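Local coordinates for Alpha/beta hydrolase fold protein (Ochrobactrum, PDB 4G9E) that probably opens the lactone ring of N-acyl homoserine lactones by ester hydrolysis, as an AHL-lactonase of the alpha/beta hydrolase fold, at residues R53-D58 / E86-L91; E110-Y115 / A205-P210; G120-G125 / A256-Y261; V213-D218 / D225-V230; T66-I69 / R73-S76. All coordinates share one frame; numbering follows the deposited sequence. Where two conformers were deposited one is given.

Contact 1. Residues R53-D58 / E86-L91; sequences RVIAPD and EVMQQL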
# COMPACT_ATOMS: atom_id res chain seq x y z
N ARG A 53 4.71 11.72 -11.67
CA ARG A 53 5.32 12.13 -10.41
C ARG A 53 5.01 11.09 -9.34
O ARG A 53 3.95 11.11 -8.72
CB ARG A 53 4.81 13.51 -10.01
CG ARG A 53 5.42 14.04 -8.73
CD ARG A 53 4.89 15.43 -8.45
NE ARG A 53 5.49 16.04 -7.27
CZ ARG A 53 5.26 17.29 -6.91
NH1 ARG A 53 4.44 18.04 -7.63
NH2 ARG A 53 5.84 17.80 -5.83
N VAL A 54 5.94 10.16 -9.16
CA VAL A 54 5.75 9.09 -8.18
C VAL A 54 6.22 9.57 -6.81
O VAL A 54 7.34 10.08 -6.67
CB VAL A 54 6.53 7.83 -8.59
CG1 VAL A 54 6.45 6.76 -7.51
CG2 VAL A 54 5.99 7.29 -9.92
N ILE A 55 5.35 9.41 -5.81
CA ILE A 55 5.60 9.85 -4.45
C ILE A 55 5.52 8.63 -3.56
O ILE A 55 4.48 7.98 -3.50
CB ILE A 55 4.54 10.88 -4.02
CG1 ILE A 55 4.53 12.06 -4.99
CG2 ILE A 55 4.78 11.33 -2.59
CD1 ILE A 55 3.30 12.93 -4.92
N ALA A 56 6.63 8.30 -2.89
CA ALA A 56 6.73 7.07 -2.10
C ALA A 56 7.25 7.38 -0.71
O ALA A 56 8.46 7.37 -0.48
CB ALA A 56 7.64 6.05 -2.79
N PRO A 57 6.33 7.70 0.22
CA PRO A 57 6.75 8.04 1.59
C PRO A 57 7.01 6.81 2.43
O PRO A 57 6.73 5.69 2.02
CB PRO A 57 5.54 8.79 2.16
CG PRO A 57 4.57 8.96 1.05
CD PRO A 57 4.90 7.92 0.02
N ASP A 58 7.54 7.04 3.62
CA ASP A 58 7.63 6.00 4.63
C ASP A 58 6.59 6.29 5.71
O ASP A 58 6.52 7.40 6.24
CB ASP A 58 9.02 5.96 5.26
CG ASP A 58 10.09 5.50 4.28
OD1 ASP A 58 9.74 4.81 3.31
OD2 ASP A 58 11.28 5.82 4.48
N GLU A 86 -2.35 14.06 5.38
CA GLU A 86 -1.60 15.22 5.84
C GLU A 86 -0.34 15.45 4.99
O GLU A 86 0.01 16.58 4.65
CB GLU A 86 -1.24 15.08 7.33
CG GLU A 86 -0.42 16.24 7.88
CD GLU A 86 -0.13 16.13 9.37
OE1 GLU A 86 -0.58 15.16 10.00
OE2 GLU A 86 0.55 17.03 9.90
N VAL A 87 0.35 14.36 4.65
CA VAL A 87 1.50 14.46 3.76
C VAL A 87 1.09 15.09 2.42
O VAL A 87 1.74 16.02 1.94
CB VAL A 87 2.15 13.07 3.54
CG1 VAL A 87 3.07 13.08 2.31
CG2 VAL A 87 2.90 12.64 4.79
N MET A 88 0.01 14.59 1.83
CA MET A 88 -0.43 15.12 0.54
C MET A 88 -0.86 16.59 0.65
O MET A 88 -0.64 17.37 -0.28
CB MET A 88 -1.53 14.25 -0.07
CG MET A 88 -1.09 12.81 -0.35
SD MET A 88 0.41 12.64 -1.36
CE MET A 88 -0.27 13.07 -2.96
N GLN A 89 -1.47 16.96 1.80
CA GLN A 89 -1.81 18.36 2.07
C GLN A 89 -0.53 19.20 2.06
O GLN A 89 -0.50 20.28 1.44
CB GLN A 89 -2.52 18.45 3.43
CG GLN A 89 -3.09 19.82 3.77
CD GLN A 89 -4.26 20.13 2.85
OE1 GLN A 89 -4.34 21.20 2.24
NE2 GLN A 89 -5.22 19.18 2.78
N GLN A 90 0.49 18.78 2.78
CA GLN A 90 1.74 19.53 2.83
C GLN A 90 2.41 19.62 1.45
O GLN A 90 2.99 20.64 1.09
CB GLN A 90 2.71 18.94 3.85
CG GLN A 90 2.29 19.16 5.30
CD GLN A 90 3.42 18.95 6.29
OE1 GLN A 90 4.59 18.90 5.91
NE2 GLN A 90 3.08 18.82 7.56
N LEU A 91 2.31 18.54 0.69
CA LEU A 91 2.88 18.51 -0.65
C LEU A 91 2.03 19.30 -1.64
O LEU A 91 2.46 19.56 -2.77
CB LEU A 91 3.03 17.07 -1.15
CG LEU A 91 3.99 16.16 -0.40
CD1 LEU A 91 4.01 14.79 -1.07
CD2 LEU A 91 5.38 16.76 -0.35
O HOH W 1 5.24 19.59 -3.47
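I55 carries this contact on the strand side, sending one branch to L91 and the other to M88 of helix 77-91. Its CB divides so that CG2 stands anti to the backbone N while CG1 lies beside it (chi1 -57°). The short CG2 branch ends against L91 CD1, 3.9 Å away. The longer one runs through CG1 and continues extended at chi2, so that I55 CD1 lies 4.1 Å from M88 CE. Both pairs meet tip to tip. A beta-branched isoleucine suits the strand, because its two arms can serve two residues almost one helical turn apart. M88 suits the other side for a different reason: its chain bends at both chi2 (-54°) and chi3, which brings the terminal methyl in to I55 although CB itself does not aim at the strand. L91 needs no such detour.

Strand 52-57 lies in the central sheet between strands 13-19 and 24-30, and helix 77-91 packs on that sheet as a helix of the alpha/beta hydrolase fold. V17 and I93 also touch I55 and add to the apolar surroundings.

Polar groups meet at the margin only through water. Water 1 donates to L91 O at 2.9 Å and accepts a weak bond from R53 NH2 at 3.0 Å, while R53 NE pairs with E19. The L91 carbonyl thus has a water for a partner. Because methyl groups alone meet across the middle, the association is hydrophobic and rests on fit of shape rather than on directed bonds.

Contact 2. Residues E110-Y115 / A205-P210; sequences EMIARY and AEAQLP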
# COMPACT_ATOMS: atom_id res chain seq x y z
N GLU A 110 -9.00 3.39 3.39
CA GLU A 110 -9.36 4.37 4.41
C GLU A 110 -9.14 5.82 3.94
O GLU A 110 -9.74 6.74 4.47
CB GLU A 110 -8.65 4.08 5.73
CG GLU A 110 -8.94 2.69 6.32
CD GLU A 110 -10.39 2.48 6.73
OE1 GLU A 110 -11.10 3.48 6.98
OE2 GLU A 110 -10.82 1.31 6.80
N MET A 111 -8.29 6.02 2.92
CA MET A 111 -8.10 7.35 2.38
C MET A 111 -9.24 7.82 1.50
O MET A 111 -9.37 9.01 1.25
CB MET A 111 -6.79 7.47 1.59
CG MET A 111 -5.56 7.51 2.45
SD MET A 111 -4.05 7.70 1.48
CE MET A 111 -4.16 9.40 0.95
N ILE A 112 -10.08 6.91 1.02
CA ILE A 112 -11.14 7.31 0.11
C ILE A 112 -12.00 8.41 0.73
O ILE A 112 -12.32 9.40 0.08
CB ILE A 112 -11.99 6.10 -0.35
CG1 ILE A 112 -11.14 5.16 -1.22
CG2 ILE A 112 -13.23 6.55 -1.11
CD1 ILE A 112 -11.81 3.85 -1.55
N ALA A 113 -12.35 8.26 2.01
CA ALA A 113 -13.18 9.24 2.68
C ALA A 113 -12.45 10.54 3.01
O ALA A 113 -13.07 11.58 3.18
CB ALA A 113 -13.75 8.65 3.95
N ARG A 114 -11.13 10.46 3.12
CA ARG A 114 -10.31 11.56 3.60
C ARG A 114 -9.68 12.40 2.49
O ARG A 114 -9.24 13.52 2.73
CB ARG A 114 -9.19 11.01 4.48
CG ARG A 114 -9.70 10.35 5.76
CD ARG A 114 -8.58 9.66 6.52
NE ARG A 114 -9.04 9.29 7.85
CZ ARG A 114 -9.73 8.20 8.14
NH1 ARG A 114 -10.02 7.31 7.20
NH2 ARG A 114 -10.13 7.99 9.39
N TYR A 115 -9.63 11.83 1.29
CA TYR A 115 -8.87 12.37 0.17
C TYR A 115 -9.79 12.34 -1.05
O TYR A 115 -9.65 11.50 -1.94
CB TYR A 115 -7.62 11.51 -0.03
CG TYR A 115 -6.58 12.08 -0.97
CD1 TYR A 115 -5.87 13.24 -0.65
CD2 TYR A 115 -6.26 11.44 -2.16
CE1 TYR A 115 -4.91 13.76 -1.51
CE2 TYR A 115 -5.29 11.95 -3.02
CZ TYR A 115 -4.62 13.10 -2.69
OH TYR A 115 -3.67 13.59 -3.55
N ALA A 205 -17.44 -1.30 -1.84
CA ALA A 205 -18.69 -1.58 -2.54
C ALA A 205 -19.38 -0.30 -2.97
O ALA A 205 -20.03 -0.25 -4.02
CB ALA A 205 -19.62 -2.42 -1.65
N GLU A 206 -19.25 0.74 -2.14
CA GLU A 206 -20.00 1.98 -2.32
C GLU A 206 -19.18 3.09 -2.99
O GLU A 206 -19.74 4.08 -3.45
CB GLU A 206 -20.56 2.42 -0.97
CG GLU A 206 -21.55 1.40 -0.41
CD GLU A 206 -21.84 1.54 1.08
OE1 GLU A 206 -21.50 2.58 1.68
OE2 GLU A 206 -22.42 0.59 1.65
N ALA A 207 -17.87 2.89 -3.08
CA ALA A 207 -16.99 3.90 -3.66
C ALA A 207 -17.21 4.05 -5.16
O ALA A 207 -17.29 3.06 -5.89
CB ALA A 207 -15.54 3.56 -3.37
N GLN A 208 -17.28 5.29 -5.61
CA GLN A 208 -17.53 5.57 -7.04
C GLN A 208 -16.24 5.67 -7.88
O GLN A 208 -16.28 5.52 -9.10
CB GLN A 208 -18.31 6.89 -7.19
CG GLN A 208 -19.59 6.90 -6.38
CD GLN A 208 -20.46 5.87 -6.93
OE1 GLN A 208 -20.52 4.74 -6.47
NE2 GLN A 208 -21.07 6.21 -8.02
N LEU A 209 -15.13 5.99 -7.23
CA LEU A 209 -13.88 6.13 -7.98
C LEU A 209 -13.42 4.78 -8.53
O LEU A 209 -13.79 3.73 -8.01
CB LEU A 209 -12.77 6.78 -7.15
CG LEU A 209 -11.86 5.88 -6.32
CD1 LEU A 209 -10.71 6.67 -5.71
CD2 LEU A 209 -12.65 5.15 -5.24
N PRO A 210 -12.62 4.80 -9.60
CA PRO A 210 -12.11 3.53 -10.10
C PRO A 210 -11.21 2.86 -9.07
O PRO A 210 -10.29 3.49 -8.55
CB PRO A 210 -11.28 3.94 -11.33
CG PRO A 210 -11.79 5.29 -11.71
CD PRO A 210 -12.17 5.94 -10.41
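I112 meets A207 and L209 through methyl groups alone, and the flat group beside this contact is the guanidinium of R114, which holds E110 O at its edge and exactly in its plane. The R114 NH1 to E110 O distance is 2.8 Å, with an N-H...O angle of 144°. Seen from the carbonyl, the donor stands 36° out of the plane, above it. R114 N bonds to M111 O, so E110 O lacks that helical donor, and the arginine side chain folds back to give it one. R114 NE meanwhile forms a salt bridge with D82.

The apolar bridge itself depends on I112 CD1, the end of the longer branch. It lies 4.0 Å from L209 CD2 and 4.2 Å from A207 CB. In L209, CG occupies the crowded position between the backbone N and the carbonyl carbon (chi1 89°), and the two side chains cross obliquely. These segments are connections of the alpha/beta hydrolase fold: helix 103-111 leads on to strand 120-124, and helix 200-206 to the neighbouring strand 211-216. A207 is the first residue to leave helical geometry, and its single methyl gives I112 an apolar surface where the chain turns. Further out, L121 packs against I112, M118 touches L209, and P210 joins L121 by a backbone hydrogen bond.

Contact 3. Residues G120-G125 / A256-Y261; sequences GLMITG and AEFDAY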
# COMPACT_ATOMS: atom_id res chain seq x y z
N GLY A 120 -8.05 7.61 -8.53
CA GLY A 120 -8.23 6.18 -8.62
C GLY A 120 -7.42 5.54 -7.51
O GLY A 120 -6.51 6.17 -6.98
N LEU A 121 -7.75 4.29 -7.19
CA LEU A 121 -7.02 3.52 -6.19
C LEU A 121 -6.72 2.15 -6.76
O LEU A 121 -7.64 1.45 -7.19
CB LEU A 121 -7.88 3.35 -4.93
CG LEU A 121 -7.34 2.40 -3.86
CD1 LEU A 121 -6.06 2.93 -3.27
CD2 LEU A 121 -8.39 2.21 -2.76
N MET A 122 -5.44 1.76 -6.78
CA MET A 122 -5.06 0.39 -7.12
C MET A 122 -4.57 -0.30 -5.86
O MET A 122 -3.74 0.27 -5.14
CB MET A 122 -3.97 0.36 -8.20
CG MET A 122 -3.51 -1.07 -8.53
SD MET A 122 -2.25 -1.18 -9.81
CE MET A 122 -3.26 -0.84 -11.25
N ILE A 123 -5.08 -1.50 -5.60
CA ILE A 123 -4.69 -2.27 -4.43
C ILE A 123 -4.11 -3.62 -4.84
O ILE A 123 -4.68 -4.35 -5.66
CB ILE A 123 -5.85 -2.43 -3.42
CG1 ILE A 123 -7.07 -3.10 -4.07
CG2 ILE A 123 -6.22 -1.07 -2.83
CD1 ILE A 123 -8.20 -3.42 -3.08
N THR A 124 -2.95 -3.93 -4.26
CA THR A 124 -2.20 -5.14 -4.54
C THR A 124 -1.82 -5.76 -3.21
O THR A 124 -1.26 -5.10 -2.35
CB THR A 124 -0.93 -4.80 -5.33
OG1 THR A 124 -1.29 -4.37 -6.65
CG2 THR A 124 0.04 -5.98 -5.41
N GLY A 125 -2.14 -7.04 -3.04
CA GLY A 125 -1.87 -7.72 -1.79
C GLY A 125 -2.86 -7.38 -0.69
O GLY A 125 -2.56 -7.56 0.48
N ALA A 256 7.74 -5.41 -15.30
CA ALA A 256 7.20 -5.04 -16.61
C ALA A 256 5.72 -5.34 -16.70
O ALA A 256 4.95 -4.51 -17.20
CB ALA A 256 7.96 -5.74 -17.71
N GLU A 257 5.31 -6.52 -16.25
CA GLU A 257 3.90 -6.88 -16.30
C GLU A 257 3.06 -6.03 -15.35
O GLU A 257 1.97 -5.56 -15.70
CB GLU A 257 3.69 -8.37 -16.02
CG GLU A 257 2.27 -8.82 -16.26
CD GLU A 257 2.14 -10.32 -16.42
OE1 GLU A 257 1.00 -10.82 -16.35
OE2 GLU A 257 3.17 -10.99 -16.61
N PHE A 258 3.56 -5.83 -14.14
CA PHE A 258 2.87 -4.98 -13.18
C PHE A 258 2.74 -3.55 -13.73
O PHE A 258 1.67 -2.93 -13.65
CB PHE A 258 3.59 -4.97 -11.84
CG PHE A 258 3.02 -3.97 -10.87
CD1 PHE A 258 1.92 -4.27 -10.09
CD2 PHE A 258 3.56 -2.69 -10.80
CE1 PHE A 258 1.38 -3.32 -9.23
CE2 PHE A 258 3.03 -1.74 -9.96
CZ PHE A 258 1.95 -2.05 -9.17
N ASP A 259 3.83 -3.03 -14.27
CA ASP A 259 3.85 -1.66 -14.77
C ASP A 259 2.88 -1.46 -15.92
O ASP A 259 2.36 -0.36 -16.10
CB ASP A 259 5.26 -1.24 -15.22
CG ASP A 259 6.21 -0.98 -14.07
OD1 ASP A 259 5.77 -0.90 -12.90
OD2 ASP A 259 7.42 -0.82 -14.35
N ALA A 260 2.63 -2.50 -16.71
CA ALA A 260 1.62 -2.40 -17.76
C ALA A 260 0.26 -2.06 -17.15
O ALA A 260 -0.44 -1.17 -17.64
CB ALA A 260 1.55 -3.70 -18.57
N TYR A 261 -0.11 -2.76 -16.09
CA TYR A 261 -1.36 -2.45 -15.41
C TYR A 261 -1.35 -1.06 -14.78
O TYR A 261 -2.30 -0.30 -14.92
CB TYR A 261 -1.67 -3.48 -14.32
CG TYR A 261 -2.08 -4.83 -14.85
CD1 TYR A 261 -3.34 -5.04 -15.40
CD2 TYR A 261 -1.21 -5.91 -14.78
CE1 TYR A 261 -3.71 -6.28 -15.87
CE2 TYR A 261 -1.58 -7.16 -15.25
CZ TYR A 261 -2.84 -7.33 -15.79
OH TYR A 261 -3.21 -8.57 -16.27
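M122 and T124, two residues apart on one face of strand 120-124, both reach the ring of F258. The sulfur of M122 makes a Met-aromatic contact, 5.1 Å from the ring centroid and oblique to it, 49° off the ring normal. T124 OG1 comes instead to the edge, nearly in the ring plane, 3.9 Å from F258 CE1. Beyond the sulfur, M122 CE turns to the backbone of the helix and lies 3.8 Å from Y261 O. A methionine suits this place because it spans the gap extended, with CG anti to the backbone N (chi1 177°), and bends only at chi3 to bring its methyl to Y261.

Helix 255-270 packs here on the central sheet of the alpha/beta hydrolase fold, its local axis 11.9 Å from that of the strand and running roughly antiparallel, at 154°. Threonine fits because its hydroxyl has a polar partner as well: T124 OG1 is hydrogen-bonded to V214 O on the neighbouring strand, which fixes its rotation. The F258 ring is set in turn by F99, which it meets edge-to-face. Just past the strand, G125 O is hydrogen-bonded to S102 OG, in the probable nucleophile elbow.

Contact 4. Residues V213-D218 / D225-V230; sequences VVNGRD and DFVSKV
V213 and V227 make the apolar part of this contact, CG1 against CG1 at 3.6 Å, a close approach for two methyl carbons. The valines lie alongside one another, pointing opposite ways. In V227 the touching methyl is the one anti to the backbone N (chi1 167°), and the same methyl also lies near N215 ND2, 4.3 Å away. Compact valines suit an approach this near.

The polar contacts run within each side or outward. N215 turns its OD1 to G125 N, just past the end of the neighbouring strand 120-124, a hydrogen bond that fixes the amide. On the helix side, S228 OG donates to D225 O at 2.9 Å, from 37° above the carbonyl plane; a small hydroxyl residue can reach back in this way to a carbonyl three residues earlier. V230 N then bonds to V227 O at 3.2 Å in a type I beta turn.

Together these pieces belong to a beta-alpha-beta unit, strand 211-216, helix 224-227 and strand 241-243, near the end of the central sheet. The N215 side chain touches residues of a probable Ser-His-Glu catalytic triad, as expected close to the active site of an alpha/beta hydrolase.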
# COMPACT_ATOMS: atom_id res chain seq x y z
N VAL A 213 -7.57 -3.80 -9.03
CA VAL A 213 -7.11 -4.87 -8.17
C VAL A 213 -6.14 -5.73 -8.99
O VAL A 213 -6.52 -6.28 -10.02
CB VAL A 213 -8.29 -5.74 -7.69
CG1 VAL A 213 -7.79 -6.88 -6.81
CG2 VAL A 213 -9.30 -4.89 -6.93
N VAL A 214 -4.89 -5.81 -8.53
CA VAL A 214 -3.84 -6.53 -9.25
C VAL A 214 -3.04 -7.34 -8.24
O VAL A 214 -2.53 -6.79 -7.26
CB VAL A 214 -2.89 -5.56 -9.98
CG1 VAL A 214 -1.76 -6.33 -10.65
CG2 VAL A 214 -3.64 -4.70 -10.99
N ASN A 215 -2.95 -8.65 -8.45
CA ASN A 215 -2.24 -9.53 -7.53
C ASN A 215 -1.38 -10.55 -8.25
O ASN A 215 -1.66 -10.91 -9.39
CB ASN A 215 -3.21 -10.30 -6.63
CG ASN A 215 -3.76 -9.43 -5.54
OD1 ASN A 215 -3.07 -9.14 -4.57
ND2 ASN A 215 -5.00 -8.99 -5.70
N GLY A 216 -0.36 -11.04 -7.56
CA GLY A 216 0.39 -12.19 -8.04
C GLY A 216 -0.38 -13.48 -7.84
O GLY A 216 -1.01 -13.69 -6.80
N ARG A 217 -0.31 -14.37 -8.82
CA ARG A 217 -1.04 -15.63 -8.77
C ARG A 217 -0.64 -16.48 -7.57
O ARG A 217 -1.45 -17.22 -7.01
CB ARG A 217 -0.82 -16.43 -10.07
CG ARG A 217 -1.48 -17.79 -10.08
CD ARG A 217 -1.55 -18.38 -11.50
NE ARG A 217 -2.47 -17.61 -12.34
CZ ARG A 217 -3.79 -17.69 -12.27
NH1 ARG A 217 -4.37 -18.51 -11.40
NH2 ARG A 217 -4.55 -16.95 -13.07
N ASP A 218 0.63 -16.38 -7.19
CA ASP A 218 1.17 -17.21 -6.11
C ASP A 218 1.16 -16.46 -4.78
O ASP A 218 1.95 -16.74 -3.89
CB ASP A 218 2.57 -17.68 -6.48
CG ASP A 218 2.58 -18.44 -7.79
OD1 ASP A 218 1.64 -19.23 -8.02
OD2 ASP A 218 3.50 -18.22 -8.60
N ASP A 225 -9.40 -16.15 -4.52
CA ASP A 225 -10.80 -16.53 -4.71
C ASP A 225 -11.72 -15.56 -4.00
O ASP A 225 -12.77 -15.17 -4.51
CB ASP A 225 -11.06 -17.94 -4.17
CG ASP A 225 -10.44 -19.03 -5.01
OD1 ASP A 225 -9.97 -18.72 -6.12
OD2 ASP A 225 -10.44 -20.20 -4.57
N PHE A 226 -11.33 -15.17 -2.78
CA PHE A 226 -12.12 -14.23 -2.00
C PHE A 226 -12.12 -12.87 -2.69
O PHE A 226 -13.17 -12.25 -2.87
CB PHE A 226 -11.55 -14.10 -0.59
CG PHE A 226 -12.31 -13.16 0.28
CD1 PHE A 226 -11.98 -11.81 0.32
CD2 PHE A 226 -13.35 -13.61 1.07
CE1 PHE A 226 -12.68 -10.94 1.12
CE2 PHE A 226 -14.05 -12.74 1.88
CZ PHE A 226 -13.72 -11.40 1.89
N VAL A 227 -10.94 -12.42 -3.09
CA VAL A 227 -10.80 -11.12 -3.74
C VAL A 227 -11.66 -11.04 -5.01
O VAL A 227 -12.28 -10.01 -5.28
CB VAL A 227 -9.32 -10.84 -4.06
CG1 VAL A 227 -9.18 -9.66 -5.01
CG2 VAL A 227 -8.56 -10.60 -2.77
N SER A 228 -11.71 -12.13 -5.77
CA SER A 228 -12.46 -12.14 -7.02
C SER A 228 -13.97 -12.09 -6.79
O SER A 228 -14.74 -11.95 -7.74
CB SER A 228 -12.10 -13.37 -7.86
OG SER A 228 -12.65 -14.54 -7.29
N LYS A 229 -14.39 -12.21 -5.53
CA LYS A 229 -15.81 -12.19 -5.20
C LYS A 229 -16.23 -10.90 -4.48
O LYS A 229 -17.42 -10.69 -4.22
CB LYS A 229 -16.18 -13.41 -4.36
CG LYS A 229 -16.09 -14.72 -5.12
CD LYS A 229 -16.37 -15.92 -4.22
CE LYS A 229 -16.27 -17.23 -4.98
NZ LYS A 229 -17.28 -17.32 -6.07
N VAL A 230 -15.27 -10.06 -4.16
CA VAL A 230 -15.56 -8.80 -3.48
C VAL A 230 -16.31 -7.85 -4.41
O VAL A 230 -15.97 -7.72 -5.58
CB VAL A 230 -14.28 -8.12 -2.97
CG1 VAL A 230 -14.56 -6.71 -2.48
CG2 VAL A 230 -13.63 -8.97 -1.88

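Contact 5. Residues T66-I69 / R73-S76; sequences TDAI and RSYS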
# COMPACT_ATOMS: atom_id res chain seq x y z
N THR A 66 10.47 8.81 11.32
CA THR A 66 10.59 8.58 12.75
C THR A 66 9.47 7.68 13.22
O THR A 66 8.46 7.50 12.52
CB THR A 66 10.55 9.89 13.57
OG1 THR A 66 9.30 10.56 13.37
CG2 THR A 66 11.69 10.82 13.19
N ASP A 67 9.64 7.10 14.40
CA ASP A 67 8.51 6.47 15.05
C ASP A 67 7.43 7.53 15.26
O ASP A 67 7.71 8.73 15.25
CB ASP A 67 8.94 5.85 16.39
CG ASP A 67 9.82 4.62 16.21
OD1 ASP A 67 9.91 4.11 15.07
OD2 ASP A 67 10.39 4.17 17.21
N ALA A 68 6.19 7.09 15.42
CA ALA A 68 5.08 8.01 15.63
C ALA A 68 5.25 8.80 16.92
O ALA A 68 5.67 8.25 17.94
CB ALA A 68 3.78 7.24 15.67
N ILE A 69 4.90 10.08 16.88
CA ILE A 69 4.82 10.88 18.09
C ILE A 69 3.85 10.22 19.07
O ILE A 69 4.12 10.15 20.27
CB ILE A 69 4.37 12.32 17.76
CG1 ILE A 69 5.49 13.07 17.04
CG2 ILE A 69 3.96 13.06 19.04
CD1 ILE A 69 5.07 14.42 16.49
N ARG A 73 -2.42 7.04 18.14
CA ARG A 73 -3.11 7.75 17.08
C ARG A 73 -2.71 7.23 15.71
O ARG A 73 -3.54 7.08 14.82
CB ARG A 73 -2.79 9.23 17.16
CG ARG A 73 -3.41 10.05 16.06
CD ARG A 73 -2.81 11.44 16.00
NE ARG A 73 -3.38 12.21 14.90
CZ ARG A 73 -2.71 13.11 14.20
NH1 ARG A 73 -1.44 13.35 14.47
NH2 ARG A 73 -3.31 13.76 13.21
N SER A 74 -1.42 6.96 15.53
CA SER A 74 -0.86 6.77 14.19
C SER A 74 -0.89 5.35 13.65
O SER A 74 -1.06 5.15 12.44
CB SER A 74 0.58 7.28 14.15
OG SER A 74 0.64 8.66 14.44
N TYR A 75 -0.67 4.37 14.52
CA TYR A 75 -0.43 3.01 14.06
C TYR A 75 -1.74 2.24 13.89
O TYR A 75 -2.09 1.38 14.71
CB TYR A 75 0.50 2.28 15.02
CG TYR A 75 1.91 2.82 15.11
CD1 TYR A 75 2.50 3.53 14.06
CD2 TYR A 75 2.68 2.58 16.24
CE1 TYR A 75 3.81 3.98 14.16
CE2 TYR A 75 3.98 3.03 16.34
CZ TYR A 75 4.54 3.72 15.29
OH TYR A 75 5.84 4.19 15.37
N SER A 76 -2.46 2.58 12.84
CA SER A 76 -3.69 1.89 12.48
C SER A 76 -3.96 2.22 11.03
O SER A 76 -3.45 3.21 10.50
CB SER A 76 -4.86 2.35 13.34
OG SER A 76 -5.22 3.69 13.03
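Y75 reaches across to A68 and D67 from the centre of an inverse gamma turn, in which S76 N makes a weak hydrogen bond to S74 O. The turn follows helix 71-74, and S76 is the N-cap of the long helix 77-91, its OG bonded to G79 N. The loop 66-69 is thus tied to the junction between two helices of the alpha/beta hydrolase fold.

The tyrosine side chain leaves its backbone with CG beside the N and anti to the carbonyl carbon (chi1 -65°), and a chi2 of -26° sets the ring so that its hydroxyl arrives at the loop backbone. There Y75 OH accepts a hydrogen bond from A68 N at 2.9 Å that is almost straight, 175° at the hydrogen. The same hydroxyl also bonds to D181, so two partners grip one oxygen. A phenylalanine in its place would probably leave the A68 amide and the D181 carboxylate without their shared mate and let the loop shift.

D67 lies across the hydroxyl end of the tyrosine, its carboxylate plane standing steeply to the ring, and its charge is met by R179. Inside the loop T66 OG1 donates to D67 O at 3.1 Å. A68 suits its site because one methyl must serve two neighbours: it stands 3.6 Å from Y75 CE1, oblique to the ring. S74, with OG beside its own backbone N, presents its CB to the loop, and A68 CB lies 3.5 Å from S74 CB.

In the fold
Contacts 1, 3 and 4 pack helices onto the same central sheet, and contact 2 joins segments that run from two helices toward neighbouring strands. Contacts 3 and 4 are the most closely coupled, their centres 12 Å apart on neighbouring strands. Contact 2 meets contact 3 where L209 CD1 packs 3.9 Å from G120 CA, and reaches contact 1 where Y115 OH lies 3.5 Å from M88 CE. Contact 5 is nested in the loop that contact 1 closes, and its centre is about 30 Å from that of contact 4, beyond the chain's centre. The bound N-butanoyl-L-homoserine is about 9 Å from the T124 side chain, 10 Å from that of N215 and 11 Å from that of Y75.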